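Local coordinates for protein isomerase/lactonizing enzyme (Agrobacterium tumefaciens, PDB 1RVK) that is of unknown function but, as a magnesium-binding member of the enolase superfamily, probably abstracts a proton alpha to a substrate carboxylate, at residues A[47-52]-A[371-376]; A[211-216]-A[233-238]; A[126-131]-A[320-325]. All coordinates share one frame; numbering follows the deposited sequence.

Contact 1 of 3, residues A[47-52]-A[371-376]; sequences EGHSFT and IDFTFI
Phe373 drives the edge of its ring at the face of the His49 imidazole, an edge-to-face pair with planes at 64° and centroids 5.1 Å apart. The pair joins strand 47-52, an outer strand of the three-stranded antiparallel sheet in the enolase-type N-terminal domain, to the short helix 373-378 near the C-terminus. CZ of Phe373 comes closest, 3.6 Å from His49 NE2. The backbone carbon of Glu47 lies over the rim of the opposite face of the imidazole. Beside this pair, Ile371 fills the angle between the two aromatic residues of the strand: its CD1 touches His49 CB at 3.8 Å and Phe51 CE2 at 3.9 Å. With CG1 anti to its carbonyl carbon (chi1 -52°), the longer branch of Ile371 runs to the strand, while CG2 sits over the centre of the Phe373 ring. Ile376 reaches the edge of Phe51 with its CD1.

No hydrogen bond crosses between the segments; the polar support comes from residues around them. Thr39 OG1, on the neighbouring strand 30-42, bonds to His49 ND1, which would limit rotation of the imidazole, and Tyr345 meets the Phe51 ring. Asp372 caps the N-terminus of the helix that carries Phe373 and Ile376: its OD1 accepts from Phe375 N at 3.0 Å, the donor standing well above the carboxylate plane.

Contact 2 of 3, residues A[211-216]-A[233-238]; sequences YSRTDA and EPMDEQ
The selenomethionine at Met235 lays its side chain against the first turn of helix 213-224. Its CG lies 3.5 Å from Ala216 CB, and its SE rests 4.0 Å from Arg213 CA. With chi2 at 174° the chain is straight as far as SE, then turns at chi3 (-63°). The side chain of Arg213 crosses it at a slant, its CG coming within 4.2 Å of Met235 SE, and runs on extended until NE bonds to Ser242 OG. Ala216 CB also meets Pro234 CB, so this one methyl packs on two consecutive residues of the loop.

Both segments follow strands of the C-terminal barrel: 211-216 leads from strand 202-206 into its helix, and 233-238 comes after strand 230-232, each preceding strand ending at a magnesium ligand, Asp206 and Glu232. Between these neighbouring loops, Tyr211 N donates to Pro234 O at 3.0 Å, a bent bond (133° at the hydrogen) whose donor is tilted from the carbonyl plane. The Tyr211 ring turns from the loop, its OH bonding to Asp186, and Pro234 O lies near the ring plane, at its edge. A water bridges the two backbones, donating to Tyr211 O and accepting from Asp236 N at 3.0 Å.

Contact 3 of 3, residues A[126-131]-A[320-325]; sequences GYRDKV and AATKNC
Arg128 reaches across the chain that leaves helix 313-321 and ends on the carbonyl of Cys325. From CB, CG takes the crowded position between the backbone N and the carbonyl carbon (chi1 52°), which brings CG over Ala320, 3.7 Å from Ala320 O. From there the chain runs extended to NE, bonded to Val319 O and 3.2 Å from Thr322 O. At the tip, NH1 and NH2 both point at Cys325 O, at 3.0 and 2.8 Å, with that oxygen only 1° out of the guanidinium plane; the NH1 bond lies nearly along the C=O axis. Val131 CG2 lies over the rim of one guanidinium face.

Nearer the backbone, Ala320 O takes two bonds, from Tyr127 N and Arg128 N. Lys323 CB sits over the centre of the Tyr127 ring face, 3.6 Å from the centroid, in a CH-pi contact.

Arg128 thus bridges the C-terminal end of helix 313-321 and the link toward strand 328-333, just before its own chain enters strand 130-137 of the barrel sheet. Helix 120-124 adds Tyr121 against Ala320 and Ile124 against Ala321.

Contacts 1 and 2 are largely buried, while contact 3 lies partly at the surface; the first two sit on opposite sides of the chain's centre, 39 Å apart between centres. Contact 1 belongs to the N-terminal sheet, which it joins to the final helix by apolar and aromatic touching alone. Contacts 2 and 3 both lie beside the barrel sheet, yet at different points: contact 2 pairs loops following adjacent strands, the side chain of Pro234 about 9 Å from the magnesium ion, and mixes carbon packing with a backbone bond and a water. Contact 3 is the most polar: one carbonyl oxygen takes two backbone N-H groups, another two arginine nitrogens, with a CH-pi contact beside them.

Contact 1 of 3, residues A[47-52]-A[371-376]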
loop_
_atom_site.group_PDB
_atom_site.type_symbol
_atom_site.label_atom_id
_atom_site.label_comp_id
_atom_site.label_asym_id
_atom_site.label_seq_id
_atom_site.Cartn_x
_atom_site.Cartn_y
_atom_site.Cartn_z
ATOM N N GLU A 47 -2.060 24.885 4.017
ATOM C CA GLU A 47 -1.028 23.867 3.834
ATOM C C GLU A 47 -1.598 22.478 3.596
ATOM O O GLU A 47 -2.728 22.180 3.990
ATOM C CB GLU A 47 -0.109 23.815 5.062
ATOM C CG GLU A 47 0.716 25.073 5.281
ATOM C CD GLU A 47 1.506 25.047 6.580
ATOM O OE1 GLU A 47 2.297 25.982 6.810
ATOM O OE2 GLU A 47 1.335 24.098 7.373
ATOM N N GLY A 48 -0.788 21.647 2.942
ATOM C CA GLY A 48 -1.138 20.269 2.654
ATOM C C GLY A 48 0.096 19.457 3.015
ATOM O O GLY A 48 1.217 19.893 2.742
ATOM N N HIS A 49 -0.093 18.282 3.612
ATOM C CA HIS A 49 1.036 17.459 4.041
ATOM C C HIS A 49 0.941 15.999 3.612
ATOM O O HIS A 49 -0.147 15.481 3.369
ATOM C CB HIS A 49 1.138 17.475 5.569
ATOM C CG HIS A 49 0.866 18.810 6.185
ATOM N ND1 HIS A 49 1.816 19.805 6.255
ATOM C CD2 HIS A 49 -0.258 19.321 6.740
ATOM C CE1 HIS A 49 1.289 20.873 6.828
ATOM N NE2 HIS A 49 0.032 20.606 7.132
ATOM N N SER A 50 2.094 15.340 3.551
ATOM C CA SER A 50 2.152 13.925 3.206
ATOM C C SER A 50 3.483 13.350 3.689
ATOM O O SER A 50 4.507 14.031 3.666
ATOM C CB SER A 50 1.991 13.728 1.697
ATOM O OG SER A 50 1.565 12.403 1.422
ATOM N N PHE A 51 3.460 12.093 4.124
ATOM C CA PHE A 51 4.647 11.430 4.657
ATOM C C PHE A 51 5.304 10.432 3.712
ATOM O O PHE A 51 4.632 9.797 2.901
ATOM C CB PHE A 51 4.274 10.708 5.953
ATOM C CG PHE A 51 3.790 11.625 7.034
ATOM C CD1 PHE A 51 4.695 12.281 7.860
ATOM C CD2 PHE A 51 2.428 11.871 7.199
ATOM C CE1 PHE A 51 4.252 13.172 8.838
ATOM C CE2 PHE A 51 1.977 12.760 8.174
ATOM C CZ PHE A 51 2.892 13.412 8.993
ATOM N N THR A 52 6.623 10.297 3.833
ATOM C CA THR A 52 7.382 9.349 3.019
ATOM C C THR A 52 8.794 9.211 3.574
ATOM O O THR A 52 9.160 9.889 4.534
ATOM C CB THR A 52 7.468 9.794 1.540
ATOM O OG1 THR A 52 7.932 8.698 0.742
ATOM C CG2 THR A 52 8.422 10.970 1.382
ATOM N N ILE A 371 -2.103 14.939 12.360
ATOM C CA ILE A 371 -0.689 15.193 12.597
ATOM C C ILE A 371 -0.313 15.886 13.903
ATOM O O ILE A 371 -0.863 16.930 14.252
ATOM C CB ILE A 371 -0.101 15.998 11.421
ATOM C CG1 ILE A 371 -0.438 15.286 10.106
ATOM C CG2 ILE A 371 1.407 16.133 11.578
ATOM C CD1 ILE A 371 -0.066 16.059 8.865
ATOM N N ASP A 372 0.634 15.288 14.620
ATOM C CA ASP A 372 1.117 15.855 15.874
ATOM C C ASP A 372 2.329 16.701 15.497
ATOM O O ASP A 372 3.467 16.235 15.571
ATOM C CB ASP A 372 1.541 14.745 16.841
ATOM C CG ASP A 372 1.793 15.260 18.256
ATOM O OD1 ASP A 372 2.150 16.447 18.412
ATOM O OD2 ASP A 372 1.648 14.469 19.213
ATOM N N PHE A 373 2.082 17.937 15.076
ATOM C CA PHE A 373 3.162 18.829 14.666
ATOM C C PHE A 373 4.157 19.118 15.784
ATOM O O PHE A 373 5.346 19.322 15.529
ATOM C CB PHE A 373 2.591 20.142 14.126
ATOM C CG PHE A 373 1.768 19.973 12.881
ATOM C CD1 PHE A 373 0.390 19.795 12.959
ATOM C CD2 PHE A 373 2.375 19.960 11.630
ATOM C CE1 PHE A 373 -0.373 19.605 11.810
ATOM C CE2 PHE A 373 1.622 19.770 10.472
ATOM C CZ PHE A 373 0.244 19.591 10.564
ATOM N N THR A 374 3.671 19.132 17.021
ATOM C CA THR A 374 4.538 19.388 18.166
ATOM C C THR A 374 5.558 18.267 18.326
ATOM O O THR A 374 6.733 18.524 18.584
ATOM C CB THR A 374 3.719 19.517 19.464
ATOM O OG1 THR A 374 2.824 20.629 19.349
ATOM C CG2 THR A 374 4.639 19.732 20.654
ATOM N N PHE A 375 5.111 17.024 18.168
ATOM C CA PHE A 375 6.012 15.883 18.286
ATOM C C PHE A 375 7.082 15.947 17.201
ATOM O O PHE A 375 8.266 15.721 17.461
ATOM C CB PHE A 375 5.232 14.567 18.172
ATOM C CG PHE A 375 6.110 13.344 18.118
ATOM C CD1 PHE A 375 6.673 12.926 16.917
ATOM C CD2 PHE A 375 6.405 12.634 19.278
ATOM C CE1 PHE A 375 7.522 11.819 16.872
ATOM C CE2 PHE A 375 7.253 11.525 19.243
ATOM C CZ PHE A 375 7.813 11.116 18.038
ATOM N N ILE A 376 6.662 16.256 15.981
ATOM C CA ILE A 376 7.593 16.341 14.871
ATOM C C ILE A 376 8.632 17.430 15.128
ATOM O O ILE A 376 9.821 17.242 14.875
ATOM C CB ILE A 376 6.842 16.613 13.554
ATOM C CG1 ILE A 376 5.975 15.397 13.211
ATOM C CG2 ILE A 376 7.829 16.909 12.437
ATOM C CD1 ILE A 376 5.046 15.596 12.025
#

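Contact 2 of 3, residues A[211-216]-A[233-238]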
loop_
_atom_site.group_PDB
_atom_site.type_symbol
_atom_site.label_atom_id
_atom_site.label_comp_id
_atom_site.label_asym_id
_atom_site.label_seq_id
_atom_site.Cartn_x
_atom_site.Cartn_y
_atom_site.Cartn_z
ATOM N N TYR A 211 9.269 -16.390 -7.749
ATOM C CA TYR A 211 9.269 -17.830 -8.020
ATOM C C TYR A 211 9.293 -18.078 -9.522
ATOM O O TYR A 211 8.770 -17.283 -10.300
ATOM C CB TYR A 211 8.002 -18.495 -7.471
ATOM C CG TYR A 211 8.067 -18.960 -6.034
ATOM C CD1 TYR A 211 7.073 -18.595 -5.128
ATOM C CD2 TYR A 211 9.086 -19.808 -5.593
ATOM C CE1 TYR A 211 7.086 -19.061 -3.815
ATOM C CE2 TYR A 211 9.110 -20.282 -4.279
ATOM C CZ TYR A 211 8.103 -19.903 -3.398
ATOM O OH TYR A 211 8.101 -20.369 -2.109
ATOM N N SER A 212 9.897 -19.192 -9.920
ATOM C CA SER A 212 9.940 -19.577 -11.326
ATOM C C SER A 212 8.512 -19.962 -11.721
ATOM O O SER A 212 7.649 -20.112 -10.861
ATOM C CB SER A 212 10.843 -20.793 -11.499
ATOM O OG SER A 212 10.330 -21.889 -10.757
ATOM N N ARG A 213 8.261 -20.125 -13.016
ATOM C CA ARG A 213 6.930 -20.516 -13.461
ATOM C C ARG A 213 6.548 -21.861 -12.842
ATOM O O ARG A 213 5.437 -22.022 -12.346
ATOM C CB ARG A 213 6.866 -20.634 -14.989
ATOM C CG ARG A 213 6.898 -19.310 -15.746
ATOM C CD ARG A 213 6.572 -19.540 -17.214
ATOM N NE ARG A 213 6.679 -18.328 -18.024
ATOM C CZ ARG A 213 6.255 -18.242 -19.280
ATOM N NH1 ARG A 213 5.695 -19.294 -19.859
ATOM N NH2 ARG A 213 6.399 -17.110 -19.961
ATOM N N THR A 214 7.471 -22.821 -12.862
ATOM C CA THR A 214 7.187 -24.145 -12.312
ATOM C C THR A 214 6.844 -24.116 -10.822
ATOM O O THR A 214 5.936 -24.823 -10.385
ATOM C CB THR A 214 8.362 -25.135 -12.546
ATOM O OG1 THR A 214 9.586 -24.568 -12.065
ATOM C CG2 THR A 214 8.495 -25.454 -14.031
ATOM N N ASP A 215 7.553 -23.303 -10.044
ATOM C CA ASP A 215 7.266 -23.214 -8.610
ATOM C C ASP A 215 5.936 -22.504 -8.350
ATOM O O ASP A 215 5.171 -22.907 -7.476
ATOM C CB ASP A 215 8.395 -22.488 -7.860
ATOM C CG ASP A 215 9.580 -23.400 -7.548
ATOM O OD1 ASP A 215 9.407 -24.639 -7.543
ATOM O OD2 ASP A 215 10.684 -22.874 -7.288
ATOM N N ALA A 216 5.656 -21.448 -9.106
ATOM C CA ALA A 216 4.405 -20.720 -8.936
ATOM C C ALA A 216 3.210 -21.605 -9.285
ATOM O O ALA A 216 2.154 -21.501 -8.660
ATOM C CB ALA A 216 4.401 -19.463 -9.807
ATOM N N GLU A 233 1.268 -11.775 -6.774
ATOM C CA GLU A 233 2.664 -11.620 -7.194
ATOM C C GLU A 233 3.585 -12.789 -6.844
ATOM O O GLU A 233 4.545 -12.633 -6.096
ATOM C CB GLU A 233 3.219 -10.314 -6.596
ATOM C CG GLU A 233 4.563 -9.864 -7.160
ATOM C CD GLU A 233 4.954 -8.452 -6.729
ATOM O OE1 GLU A 233 6.001 -7.963 -7.206
ATOM O OE2 GLU A 233 4.228 -7.829 -5.918
ATOM N N PRO A 234 3.314 -13.980 -7.397
ATOM C CA PRO A 234 4.195 -15.106 -7.071
ATOM C C PRO A 234 5.411 -15.192 -7.993
ATOM O O PRO A 234 6.303 -16.009 -7.774
ATOM C CB PRO A 234 3.272 -16.308 -7.221
ATOM C CG PRO A 234 2.441 -15.908 -8.403
ATOM C CD PRO A 234 2.115 -14.442 -8.121
HETATM N N MSE A 235 5.440 -14.354 -9.027
HETATM C CA MSE A 235 6.549 -14.358 -9.984
HETATM C C MSE A 235 7.009 -12.930 -10.273
HETATM O O MSE A 235 6.319 -11.974 -9.938
HETATM C CB MSE A 235 6.113 -15.022 -11.296
HETATM C CG MSE A 235 5.521 -16.423 -11.140
HETATM SE SE MSE A 235 4.839 -17.116 -12.833
HETATM C CE MSE A 235 3.463 -15.786 -13.132
ATOM N N ASP A 236 8.176 -12.792 -10.895
ATOM C CA ASP A 236 8.705 -11.472 -11.224
ATOM C C ASP A 236 7.721 -10.761 -12.151
ATOM O O ASP A 236 7.525 -11.170 -13.299
ATOM C CB ASP A 236 10.080 -11.615 -11.893
ATOM C CG ASP A 236 10.818 -10.292 -12.005
ATOM O OD1 ASP A 236 12.064 -10.291 -11.880
ATOM O OD2 ASP A 236 10.157 -9.258 -12.223
ATOM N N GLU A 237 7.102 -9.694 -11.652
ATOM C CA GLU A 237 6.115 -8.953 -12.434
ATOM C C GLU A 237 6.636 -8.277 -13.694
ATOM O O GLU A 237 5.858 -7.727 -14.471
ATOM C CB GLU A 237 5.408 -7.929 -11.549
ATOM C CG GLU A 237 4.412 -8.566 -10.601
ATOM C CD GLU A 237 3.632 -7.548 -9.803
ATOM O OE1 GLU A 237 2.668 -7.948 -9.114
ATOM O OE2 GLU A 237 3.981 -6.352 -9.866
ATOM N N GLN A 238 7.946 -8.311 -13.901
ATOM C CA GLN A 238 8.510 -7.716 -15.100
ATOM C C GLN A 238 8.208 -8.635 -16.285
ATOM O O GLN A 238 8.338 -8.237 -17.444
ATOM C CB GLN A 238 10.016 -7.504 -14.921
ATOM C CG GLN A 238 10.329 -6.397 -13.917
ATOM C CD GLN A 238 11.793 -6.336 -13.521
ATOM O OE1 GLN A 238 12.325 -7.267 -12.903
ATOM N NE2 GLN A 238 12.455 -5.237 -13.869
HETATM O O HOH W 1 9.583 -15.187 -11.965
#

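Contact 3 of 3, residues A[126-131]-A[320-325]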
loop_
_atom_site.group_PDB
_atom_site.type_symbol
_atom_site.label_atom_id
_atom_site.label_comp_id
_atom_site.label_asym_id
_atom_site.label_seq_id
_atom_site.Cartn_x
_atom_site.Cartn_y
_atom_site.Cartn_z
ATOM N N GLY A 126 -17.597 10.535 -3.031
ATOM C CA GLY A 126 -17.626 9.337 -2.214
ATOM C C GLY A 126 -18.515 8.185 -2.629
ATOM O O GLY A 126 -19.571 8.378 -3.235
ATOM N N TYR A 127 -18.064 6.973 -2.319
ATOM C CA TYR A 127 -18.848 5.781 -2.604
ATOM C C TYR A 127 -19.244 5.124 -1.284
ATOM O O TYR A 127 -20.385 4.703 -1.116
ATOM C CB TYR A 127 -18.072 4.763 -3.448
ATOM C CG TYR A 127 -18.878 3.500 -3.666
ATOM C CD1 TYR A 127 -20.026 3.516 -4.457
ATOM C CD2 TYR A 127 -18.542 2.308 -3.019
ATOM C CE1 TYR A 127 -20.828 2.384 -4.594
ATOM C CE2 TYR A 127 -19.338 1.168 -3.151
ATOM C CZ TYR A 127 -20.478 1.216 -3.936
ATOM O OH TYR A 127 -21.290 0.110 -4.049
ATOM N N ARG A 128 -18.301 5.042 -0.348
ATOM C CA ARG A 128 -18.563 4.422 0.953
ATOM C C ARG A 128 -17.787 5.077 2.102
ATOM O O ARG A 128 -16.628 5.463 1.940
ATOM C CB ARG A 128 -18.225 2.927 0.888
ATOM C CG ARG A 128 -16.828 2.653 0.346
ATOM C CD ARG A 128 -16.595 1.187 0.028
ATOM N NE ARG A 128 -15.479 1.047 -0.905
ATOM C CZ ARG A 128 -15.046 -0.107 -1.401
ATOM N NH1 ARG A 128 -15.627 -1.249 -1.055
ATOM N NH2 ARG A 128 -14.046 -0.111 -2.270
ATOM N N ASP A 129 -18.427 5.186 3.265
ATOM C CA ASP A 129 -17.802 5.796 4.434
ATOM C C ASP A 129 -17.058 4.780 5.285
ATOM O O ASP A 129 -16.257 5.145 6.146
ATOM C CB ASP A 129 -18.852 6.506 5.287
ATOM C CG ASP A 129 -19.613 7.552 4.508
ATOM O OD1 ASP A 129 -18.962 8.427 3.898
ATOM O OD2 ASP A 129 -20.861 7.499 4.506
ATOM N N LYS A 130 -17.341 3.504 5.052
ATOM C CA LYS A 130 -16.671 2.432 5.771
ATOM C C LYS A 130 -16.418 1.322 4.768
ATOM O O LYS A 130 -17.118 1.217 3.764
ATOM C CB LYS A 130 -17.524 1.921 6.939
ATOM C CG LYS A 130 -18.766 1.141 6.545
ATOM C CD LYS A 130 -19.445 0.574 7.788
ATOM C CE LYS A 130 -20.645 -0.290 7.431
ATOM N NZ LYS A 130 -21.315 -0.828 8.646
ATOM N N VAL A 131 -15.406 0.505 5.027
ATOM C CA VAL A 131 -15.079 -0.577 4.115
ATOM C C VAL A 131 -14.402 -1.720 4.849
ATOM O O VAL A 131 -13.652 -1.501 5.803
ATOM C CB VAL A 131 -14.142 -0.091 2.983
ATOM C CG1 VAL A 131 -12.827 0.405 3.565
ATOM C CG2 VAL A 131 -13.895 -1.218 1.988
ATOM N N ALA A 320 -12.361 4.354 -0.482
ATOM C CA ALA A 320 -13.651 4.921 -0.102
ATOM C C ALA A 320 -14.348 5.639 -1.257
ATOM O O ALA A 320 -15.577 5.763 -1.279
ATOM C CB ALA A 320 -13.468 5.878 1.071
ATOM N N ALA A 321 -13.563 6.103 -2.221
ATOM C CA ALA A 321 -14.106 6.828 -3.361
ATOM C C ALA A 321 -14.517 5.929 -4.524
ATOM O O ALA A 321 -15.112 6.403 -5.492
ATOM C CB ALA A 321 -13.090 7.858 -3.844
ATOM N N THR A 322 -14.209 4.641 -4.436
ATOM C CA THR A 322 -14.535 3.720 -5.520
ATOM C C THR A 322 -15.336 2.498 -5.082
ATOM O O THR A 322 -15.371 2.149 -3.900
ATOM C CB THR A 322 -13.251 3.253 -6.232
ATOM O OG1 THR A 322 -12.378 2.626 -5.285
ATOM C CG2 THR A 322 -12.531 4.442 -6.853
ATOM N N LYS A 323 -15.978 1.849 -6.048
ATOM C CA LYS A 323 -16.802 0.676 -5.776
ATOM C C LYS A 323 -16.133 -0.662 -6.068
ATOM O O LYS A 323 -16.320 -1.625 -5.321
ATOM C CB LYS A 323 -18.101 0.760 -6.588
ATOM C CG LYS A 323 -18.945 -0.512 -6.576
ATOM C CD LYS A 323 -20.172 -0.355 -7.471
ATOM C CE LYS A 323 -21.009 -1.627 -7.528
ATOM N NZ LYS A 323 -20.297 -2.735 -8.227
ATOM N N ASN A 324 -15.355 -0.718 -7.147
ATOM C CA ASN A 324 -14.722 -1.966 -7.560
ATOM C C ASN A 324 -13.430 -2.368 -6.866
ATOM O O ASN A 324 -12.410 -2.609 -7.508
ATOM C CB ASN A 324 -14.515 -1.973 -9.080
ATOM C CG ASN A 324 -13.583 -0.876 -9.558
ATOM O OD1 ASN A 324 -12.742 -1.109 -10.431
ATOM N ND2 ASN A 324 -13.734 0.326 -9.009
ATOM N N CYS A 325 -13.496 -2.450 -5.545
ATOM C CA CYS A 325 -12.365 -2.846 -4.715
ATOM C C CYS A 325 -12.997 -3.504 -3.498
ATOM O O CYS A 325 -13.764 -2.871 -2.778
ATOM C CB CYS A 325 -11.551 -1.618 -4.295
ATOM S SG CYS A 325 -10.168 -1.991 -3.207
#